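Local coordinates for uncharacterized protein (Bacteroides ovatus, PDB 4IRT) that is of unknown function but has a BNR-repeat beta-propeller fold and may act as a neuraminidase, releasing sialic acids from glycans, at residues M114-G118 against V119-N123; V69-A72 against H73-I76; M79-G82 against E83-H87. All coordinates share one frame; numbering follows the deposited sequence. Where two conformers were deposited one is given.

Interaction 1: M114-G118 against V119-N123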
loop_
_atom_site.group_PDB
_atom_site.type_symbol
_atom_site.label_atom_id
_atom_site.label_comp_id
_atom_site.label_asym_id
_atom_site.label_seq_id
_atom_site.Cartn_x
_atom_site.Cartn_y
_atom_site.Cartn_z
HETATM N N MSE A 114 16.340 12.326 -10.125
HETATM C CA MSE A 114 16.111 12.303 -11.559
HETATM C C MSE A 114 14.637 12.438 -11.887
HETATM O O MSE A 114 13.783 12.080 -11.086
HETATM C CB MSE A 114 16.496 10.950 -12.160
HETATM C CG MSE A 114 17.966 10.661 -11.973
HETATM SE SE MSE A 114 18.334 8.843 -12.648
HETATM C CE MSE A 114 17.425 7.797 -11.311
ATOM N N PRO A 115 14.324 12.950 -13.086
ATOM C CA PRO A 115 12.968 12.878 -13.587
ATOM C C PRO A 115 12.629 11.472 -14.041
ATOM O O PRO A 115 13.526 10.623 -14.164
ATOM C CB PRO A 115 12.981 13.840 -14.782
ATOM C CG PRO A 115 14.382 13.798 -15.295
ATOM C CD PRO A 115 15.256 13.524 -14.086
HETATM N N MSE A 116 11.340 11.217 -14.262
HETATM C CA MSE A 116 10.908 10.001 -14.915
HETATM C C MSE A 116 10.656 10.354 -16.358
HETATM O O MSE A 116 11.493 10.044 -17.224
HETATM C CB MSE A 116 9.703 9.400 -14.193
HETATM C CG MSE A 116 10.143 8.737 -12.873
HETATM SE SE MSE A 116 8.518 8.141 -11.941
HETATM C CE MSE A 116 9.445 7.075 -10.584
ATOM N N THR A 117 9.544 11.031 -16.644
ATOM C CA THR A 117 9.287 11.550 -18.019
ATOM C C THR A 117 9.508 13.058 -18.145
ATOM O O THR A 117 9.545 13.620 -19.255
ATOM C CB THR A 117 7.864 11.219 -18.460
ATOM O OG1 THR A 117 6.929 12.057 -17.768
ATOM C CG2 THR A 117 7.567 9.779 -18.158
ATOM N N GLY A 118 9.644 13.730 -17.012
ATOM C CA GLY A 118 9.776 15.186 -16.972
ATOM C C GLY A 118 8.480 15.947 -17.186
ATOM O O GLY A 118 8.495 17.175 -17.292
ATOM N N VAL A 119 7.357 15.240 -17.255
ATOM C CA VAL A 119 6.057 15.859 -17.494
ATOM C C VAL A 119 5.119 15.548 -16.346
ATOM O O VAL A 119 5.010 14.392 -15.924
ATOM C CB VAL A 119 5.407 15.321 -18.796
ATOM C CG1 VAL A 119 4.090 16.043 -19.089
ATOM C CG2 VAL A 119 6.371 15.447 -19.971
ATOM N N ASP A 120 4.411 16.576 -15.868
ATOM C CA ASP A 120 3.451 16.410 -14.763
ATOM C C ASP A 120 4.134 15.843 -13.506
ATOM O O ASP A 120 3.564 15.021 -12.825
ATOM C CB ASP A 120 2.283 15.467 -15.128
ATOM C CG ASP A 120 1.642 15.786 -16.463
ATOM O OD1 ASP A 120 1.536 16.975 -16.820
ATOM O OD2 ASP A 120 1.232 14.821 -17.157
ATOM N N GLU A 121 5.354 16.284 -13.215
ATOM C CA GLU A 121 6.103 15.832 -12.036
ATOM C C GLU A 121 6.358 16.966 -11.030
ATOM O O GLU A 121 7.273 16.882 -10.193
ATOM C CB GLU A 121 7.423 15.188 -12.503
ATOM C CG GLU A 121 7.155 13.917 -13.267
ATOM C CD GLU A 121 8.365 13.282 -13.940
ATOM O OE1 GLU A 121 9.503 13.783 -13.854
ATOM O OE2 GLU A 121 8.138 12.241 -14.576
ATOM N N GLY A 122 5.522 18.009 -11.092
ATOM C CA GLY A 122 5.651 19.175 -10.221
ATOM C C GLY A 122 4.871 19.125 -8.912
ATOM O O GLY A 122 5.142 19.925 -8.017
ATOM N N ASN A 123 3.921 18.195 -8.795
ATOM C CA ASN A 123 2.943 18.184 -7.706
ATOM C C ASN A 123 2.536 16.780 -7.347
ATOM O O ASN A 123 1.393 16.372 -7.565
ATOM C CB ASN A 123 1.679 18.957 -8.105
ATOM C CG ASN A 123 1.957 20.411 -8.387
ATOM O OD1 ASN A 123 1.876 21.251 -7.497
ATOM N ND2 ASN A 123 2.321 20.713 -9.625
HETATM O O HOH W 1 6.896 18.317 -14.444
#

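Interaction 2: V69-A72 against H73-I76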
loop_
_atom_site.group_PDB
_atom_site.type_symbol
_atom_site.label_atom_id
_atom_site.label_comp_id
_atom_site.label_asym_id
_atom_site.label_seq_id
_atom_site.Cartn_x
_atom_site.Cartn_y
_atom_site.Cartn_z
ATOM N N VAL A 69 9.824 14.542 7.737
ATOM C CA VAL A 69 9.222 13.480 8.530
ATOM C C VAL A 69 8.097 13.951 9.470
ATOM O O VAL A 69 7.249 13.158 9.851
ATOM C CB VAL A 69 10.296 12.689 9.326
ATOM C CG1 VAL A 69 11.227 11.949 8.356
ATOM C CG2 VAL A 69 11.107 13.595 10.230
ATOM N N LYS A 70 8.052 15.245 9.795
ATOM C CA LYS A 70 6.901 15.812 10.517
ATOM C C LYS A 70 5.579 15.761 9.767
ATOM O O LYS A 70 4.527 15.906 10.390
ATOM C CB LYS A 70 7.206 17.262 10.939
ATOM C CG LYS A 70 8.233 17.320 12.032
ATOM C CD LYS A 70 8.476 18.742 12.472
ATOM C CE LYS A 70 9.756 18.870 13.287
ATOM N NZ LYS A 70 9.530 18.375 14.667
ATOM N N ASP A 71 5.609 15.528 8.452
ATOM C CA ASP A 71 4.407 15.285 7.643
ATOM C C ASP A 71 4.326 13.800 7.284
ATOM O O ASP A 71 5.078 13.292 6.431
ATOM C CB ASP A 71 4.439 16.149 6.373
ATOM C CG ASP A 71 3.126 16.172 5.648
ATOM O OD1 ASP A 71 2.380 15.176 5.694
ATOM O OD2 ASP A 71 2.848 17.186 4.962
ATOM N N ALA A 72 3.413 13.095 7.933
ATOM C CA ALA A 72 3.242 11.651 7.706
ATOM C C ALA A 72 2.820 11.280 6.307
ATOM O O ALA A 72 2.803 10.094 5.978
ATOM C CB ALA A 72 2.242 11.074 8.720
ATOM N N HIS A 73 2.433 12.254 5.471
ATOM C CA HIS A 73 2.199 11.961 4.062
ATOM C C HIS A 73 3.453 11.604 3.289
ATOM O O HIS A 73 3.381 10.923 2.244
ATOM C CB HIS A 73 1.554 13.141 3.342
ATOM C CG HIS A 73 0.164 13.431 3.813
ATOM N ND1 HIS A 73 -0.098 14.223 4.906
ATOM C CD2 HIS A 73 -1.037 13.013 3.351
ATOM C CE1 HIS A 73 -1.406 14.271 5.104
ATOM N NE2 HIS A 73 -1.998 13.569 4.156
ATOM N N ASN A 74 4.582 12.108 3.782
ATOM C CA ASN A 74 5.809 12.224 3.001
ATOM C C ASN A 74 6.660 10.919 2.968
ATOM O O ASN A 74 7.887 10.916 3.167
ATOM C CB ASN A 74 6.632 13.402 3.513
ATOM C CG ASN A 74 6.028 14.748 3.156
ATOM O OD1 ASN A 74 4.816 14.975 3.327
ATOM N ND2 ASN A 74 6.868 15.660 2.683
ATOM N N ILE A 75 5.966 9.819 2.686
ATOM C CA ILE A 75 6.539 8.476 2.789
ATOM C C ILE A 75 7.591 8.139 1.736
ATOM O O ILE A 75 7.731 8.828 0.718
ATOM C CB ILE A 75 5.422 7.418 2.743
ATOM C CG1 ILE A 75 4.673 7.478 1.396
ATOM C CG2 ILE A 75 4.473 7.643 3.905
ATOM C CD1 ILE A 75 5.071 6.390 0.454
ATOM N N ILE A 76 8.285 7.049 1.994
ATOM C CA ILE A 76 9.236 6.434 1.081
ATOM C C ILE A 76 8.584 5.163 0.509
ATOM O O ILE A 76 8.132 4.268 1.269
ATOM C CB ILE A 76 10.495 5.965 1.835
ATOM C CG1 ILE A 76 11.200 7.113 2.564
ATOM C CG2 ILE A 76 11.464 5.241 0.883
ATOM C CD1 ILE A 76 11.909 6.646 3.830
HETATM O O HOH W 2 5.495 18.258 3.463
#

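Interaction 3: M79-G82 against E83-H87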
loop_
_atom_site.group_PDB
_atom_site.type_symbol
_atom_site.label_atom_id
_atom_site.label_comp_id
_atom_site.label_asym_id
_atom_site.label_seq_id
_atom_site.Cartn_x
_atom_site.Cartn_y
_atom_site.Cartn_z
HETATM N N MSE A 79 11.318 -0.233 -4.644
HETATM C CA MSE A 79 11.106 -1.451 -5.428
HETATM C C MSE A 79 12.392 -1.820 -6.111
HETATM O O MSE A 79 13.244 -0.968 -6.323
HETATM C CB MSE A 79 10.024 -1.206 -6.488
HETATM C CG MSE A 79 9.626 -2.403 -7.350
HETATM SE SE MSE A 79 9.083 -3.986 -6.343
HETATM C CE MSE A 79 7.759 -3.219 -5.167
ATOM N N ILE A 80 12.547 -3.096 -6.463
ATOM C CA ILE A 80 13.734 -3.584 -7.157
ATOM C C ILE A 80 13.307 -4.010 -8.556
ATOM O O ILE A 80 12.287 -4.695 -8.725
ATOM C CB ILE A 80 14.369 -4.799 -6.466
ATOM C CG1 ILE A 80 14.454 -4.620 -4.933
ATOM C CG2 ILE A 80 15.752 -5.095 -7.077
ATOM C CD1 ILE A 80 15.433 -3.596 -4.447
ATOM N N ASP A 81 14.059 -3.586 -9.560
ATOM C CA ASP A 81 13.770 -3.970 -10.946
ATOM C C ASP A 81 14.454 -5.301 -11.281
ATOM O O ASP A 81 15.155 -5.877 -10.442
ATOM C CB ASP A 81 14.094 -2.830 -11.944
ATOM C CG ASP A 81 15.601 -2.551 -12.106
ATOM O OD1 ASP A 81 16.429 -3.426 -11.801
ATOM O OD2 ASP A 81 15.945 -1.421 -12.557
ATOM N N GLY A 82 14.294 -5.760 -12.515
ATOM C CA GLY A 82 14.774 -7.079 -12.916
ATOM C C GLY A 82 16.283 -7.237 -12.915
ATOM O O GLY A 82 16.771 -8.357 -12.966
ATOM N N GLU A 83 17.018 -6.127 -12.949
ATOM C CA GLU A 83 18.474 -6.141 -12.949
ATOM C C GLU A 83 18.990 -5.894 -11.554
ATOM O O GLU A 83 20.189 -5.922 -11.327
ATOM C CB GLU A 83 19.027 -5.090 -13.914
ATOM C CG GLU A 83 19.019 -5.540 -15.370
ATOM C CD GLU A 83 19.247 -4.411 -16.361
ATOM O OE1 GLU A 83 19.345 -3.221 -15.975
ATOM O OE2 GLU A 83 19.285 -4.719 -17.559
ATOM N N GLY A 84 18.093 -5.723 -10.597
ATOM C CA GLY A 84 18.504 -5.646 -9.223
ATOM C C GLY A 84 18.771 -4.231 -8.724
ATOM O O GLY A 84 19.360 -4.077 -7.661
ATOM N N TYR A 85 18.358 -3.216 -9.477
ATOM C CA TYR A 85 18.514 -1.813 -9.069
ATOM C C TYR A 85 17.372 -1.440 -8.124
ATOM O O TYR A 85 16.224 -1.800 -8.358
ATOM C CB TYR A 85 18.512 -0.842 -10.263
ATOM C CG TYR A 85 19.748 -0.914 -11.094
ATOM C CD1 TYR A 85 19.850 -1.806 -12.147
ATOM C CD2 TYR A 85 20.819 -0.081 -10.837
ATOM C CE1 TYR A 85 21.003 -1.889 -12.913
ATOM C CE2 TYR A 85 21.979 -0.151 -11.583
ATOM C CZ TYR A 85 22.071 -1.056 -12.622
ATOM O OH TYR A 85 23.238 -1.128 -13.362
ATOM N N ILE A 86 17.711 -0.763 -7.035
ATOM C CA ILE A 86 16.697 -0.172 -6.186
ATOM C C ILE A 86 16.190 1.104 -6.871
ATOM O O ILE A 86 16.995 1.928 -7.319
ATOM C CB ILE A 86 17.222 0.232 -4.790
ATOM C CG1 ILE A 86 17.809 -0.957 -4.032
ATOM C CG2 ILE A 86 16.101 0.885 -3.985
ATOM C CD1 ILE A 86 18.573 -0.582 -2.775
ATOM N N HIS A 87 14.863 1.231 -6.982
ATOM C CA HIS A 87 14.212 2.468 -7.351
ATOM C C HIS A 87 13.499 2.987 -6.102
ATOM O O HIS A 87 12.812 2.222 -5.435
ATOM C CB HIS A 87 13.159 2.213 -8.413
ATOM C CG HIS A 87 13.713 1.721 -9.705
ATOM N ND1 HIS A 87 13.653 2.454 -10.871
ATOM C CD2 HIS A 87 14.364 0.573 -10.014
ATOM C CE1 HIS A 87 14.230 1.772 -11.845
ATOM N NE2 HIS A 87 14.645 0.617 -11.359
#

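Interaction 1: M114-G118 against V119-N123
Between Met116 and Glu121 the backbone curls back on itself in an irregular turn, bending at Gly118, whose positive phi (76°) suits a residue without a side chain. The bend brings the Glu121 carboxylate up to the peptide N-H groups of residues four and five positions earlier. Met116 N points at Glu121 OE1 (3.2 Å, 160° at the hydrogen), while Thr117 N gives the shorter bond, 2.8 Å to Glu121 OE2. Each oxygen is approached on its syn side, somewhat out of the carboxylate plane, so the two bonds fix the rotation of the group. Glutamate has the length required: CG stands anti to the carbonyl carbon (chi1 -67°) and the extended chain carries the oxygens across the turn. Pro115 CB lies 3.6 Å from Glu121 OE1 and Met116 CB 3.3 Å from Glu121 OE2. Thr117 adds an ST turn, its OG1 accepting from Val119 N at 3.3 Å; a water accepts from Glu121 N at 2.8 Å. A leucine in place of Glu121 would probably leave the amides of Met116 and Thr117 without their acceptors and the turn freer to open. Around the turn, Arg165 of strand 162-167 bonds to Val119 O, Met116 (a selenomethionine) packs on Tyr99 of strand 99-101 and Phe139 of strand 137-143, and Glu121 lies against Leu97 and Tyr141.

Interaction 2: V69-A72 against H73-I76
A single carboxylate oxygen, Asp71 OD1, holds one histidine by two different handles, its backbone N-H and its ring. His73 ND1 donates to the syn lone pair of Asp71 OD1 over 2.8 Å, with the oxygen in the plane of the imidazole at its edge; His73 N reaches the same OD1 on the anti side, at 2.9 Å. The carboxylate and ring planes stand 82° apart. CG of Asp71 lies opposite the backbone N (chi1 -168°), which swings the side chain forward over the next residues; the short side chain of an aspartate suits this reach, ending beside the N-H two residues on. Asn74 N donates to Asp71 O at 2.9 Å, closing a type I turn, and Ile75 N returns to His73 O at 2.8 Å in an inverse gamma turn centred on Asn74. The second oxygen is also used: a water lies 3.2 Å from Asp71 OD2 and 3.0 Å from Asn74 ND2, joining the two side chains. His93 bonds to Asp71 OD2 and stacks its ring on that of His73, while Asp91 accepts from the side-chain amide of Asn74 (ND2); a bound 1,2-ethanediol lies near Asn74. Small Ala72 fits against Ser17, and Ile75 CG2 packs 3.6 Å from Ala72 O. The whole is an Asx turn superimposed on a type I beta turn, running into strand 76-80 of a propeller sheet.

Interaction 3: M79-G82 against E83-H87
Asp81 OD1 is gripped by two backbone amides, Glu83 N and Tyr85 N, each 3.0 Å away and arriving from opposite faces of the carboxylate plane. The other oxygen takes the ring: His87 NE2 meets Asp81 OD2 at 2.7 Å, almost straight (171°), with the oxygen in the imidazole plane but the nitrogen above the carboxylate plane. All three bonds depend on Asp81 placing CG between its backbone N and carbonyl carbon (chi1 70°), which folds the short acid back over the turn. Tyr85 CB lies 3.5 Å from Asp81 OD2, and the ring turns an edge to Asp81 OD1. The backbone forms the 3:5 hairpin of a type I turn with a G1 bulge: Asp81 N bonds to Tyr85 O, but Asp81 O receives Gly84 N (2.9 Å), leaving Tyr85 N to the Asp81 carboxylate. Gly84 has phi 92°, where a CB would strike the preceding carbonyl, so glycine suits the bulge. Beyond the turn Met79 and His87 form an antiparallel hydrogen-bonded pair, His87 N to Met79 O being 2.8 Å. On the other face of the sheet, Ile80 CD1 touches Ile86 CG1 at 3.6 Å, and Ile80 CG2 covers Gly84 CA; two branched aliphatics fill this buried non-hydrogen-bonded pair. The second ring nitrogen of His87 bonds to Tyr99 OH, and its ring meets Tyr156 edge-to-face, while Glu83 OE1 hydrogen-bonds His161.

In the fold
Along the chain the order is interaction 2, interaction 3, interaction 1, all within the BNR repeat-like region of a beta-propeller. Interaction 2 precedes strand 76-80 and interaction 3 is the hairpin joining it to 86-90, at its other end, with centres about 23 Å apart. Interaction 1 lies in the connection from strand 99-101 to strand 124-131 of the following four-stranded sheet. Its centre is about 20 Å from each of the others; its nearest atoms come within about 6 Å of interaction 3. Tyr99 links the two, its hydroxyl bonded to His87 and its side chain packed against Met116. One turn thus leads into the three-stranded sheet, one is a hairpin within it and one lies on the way out.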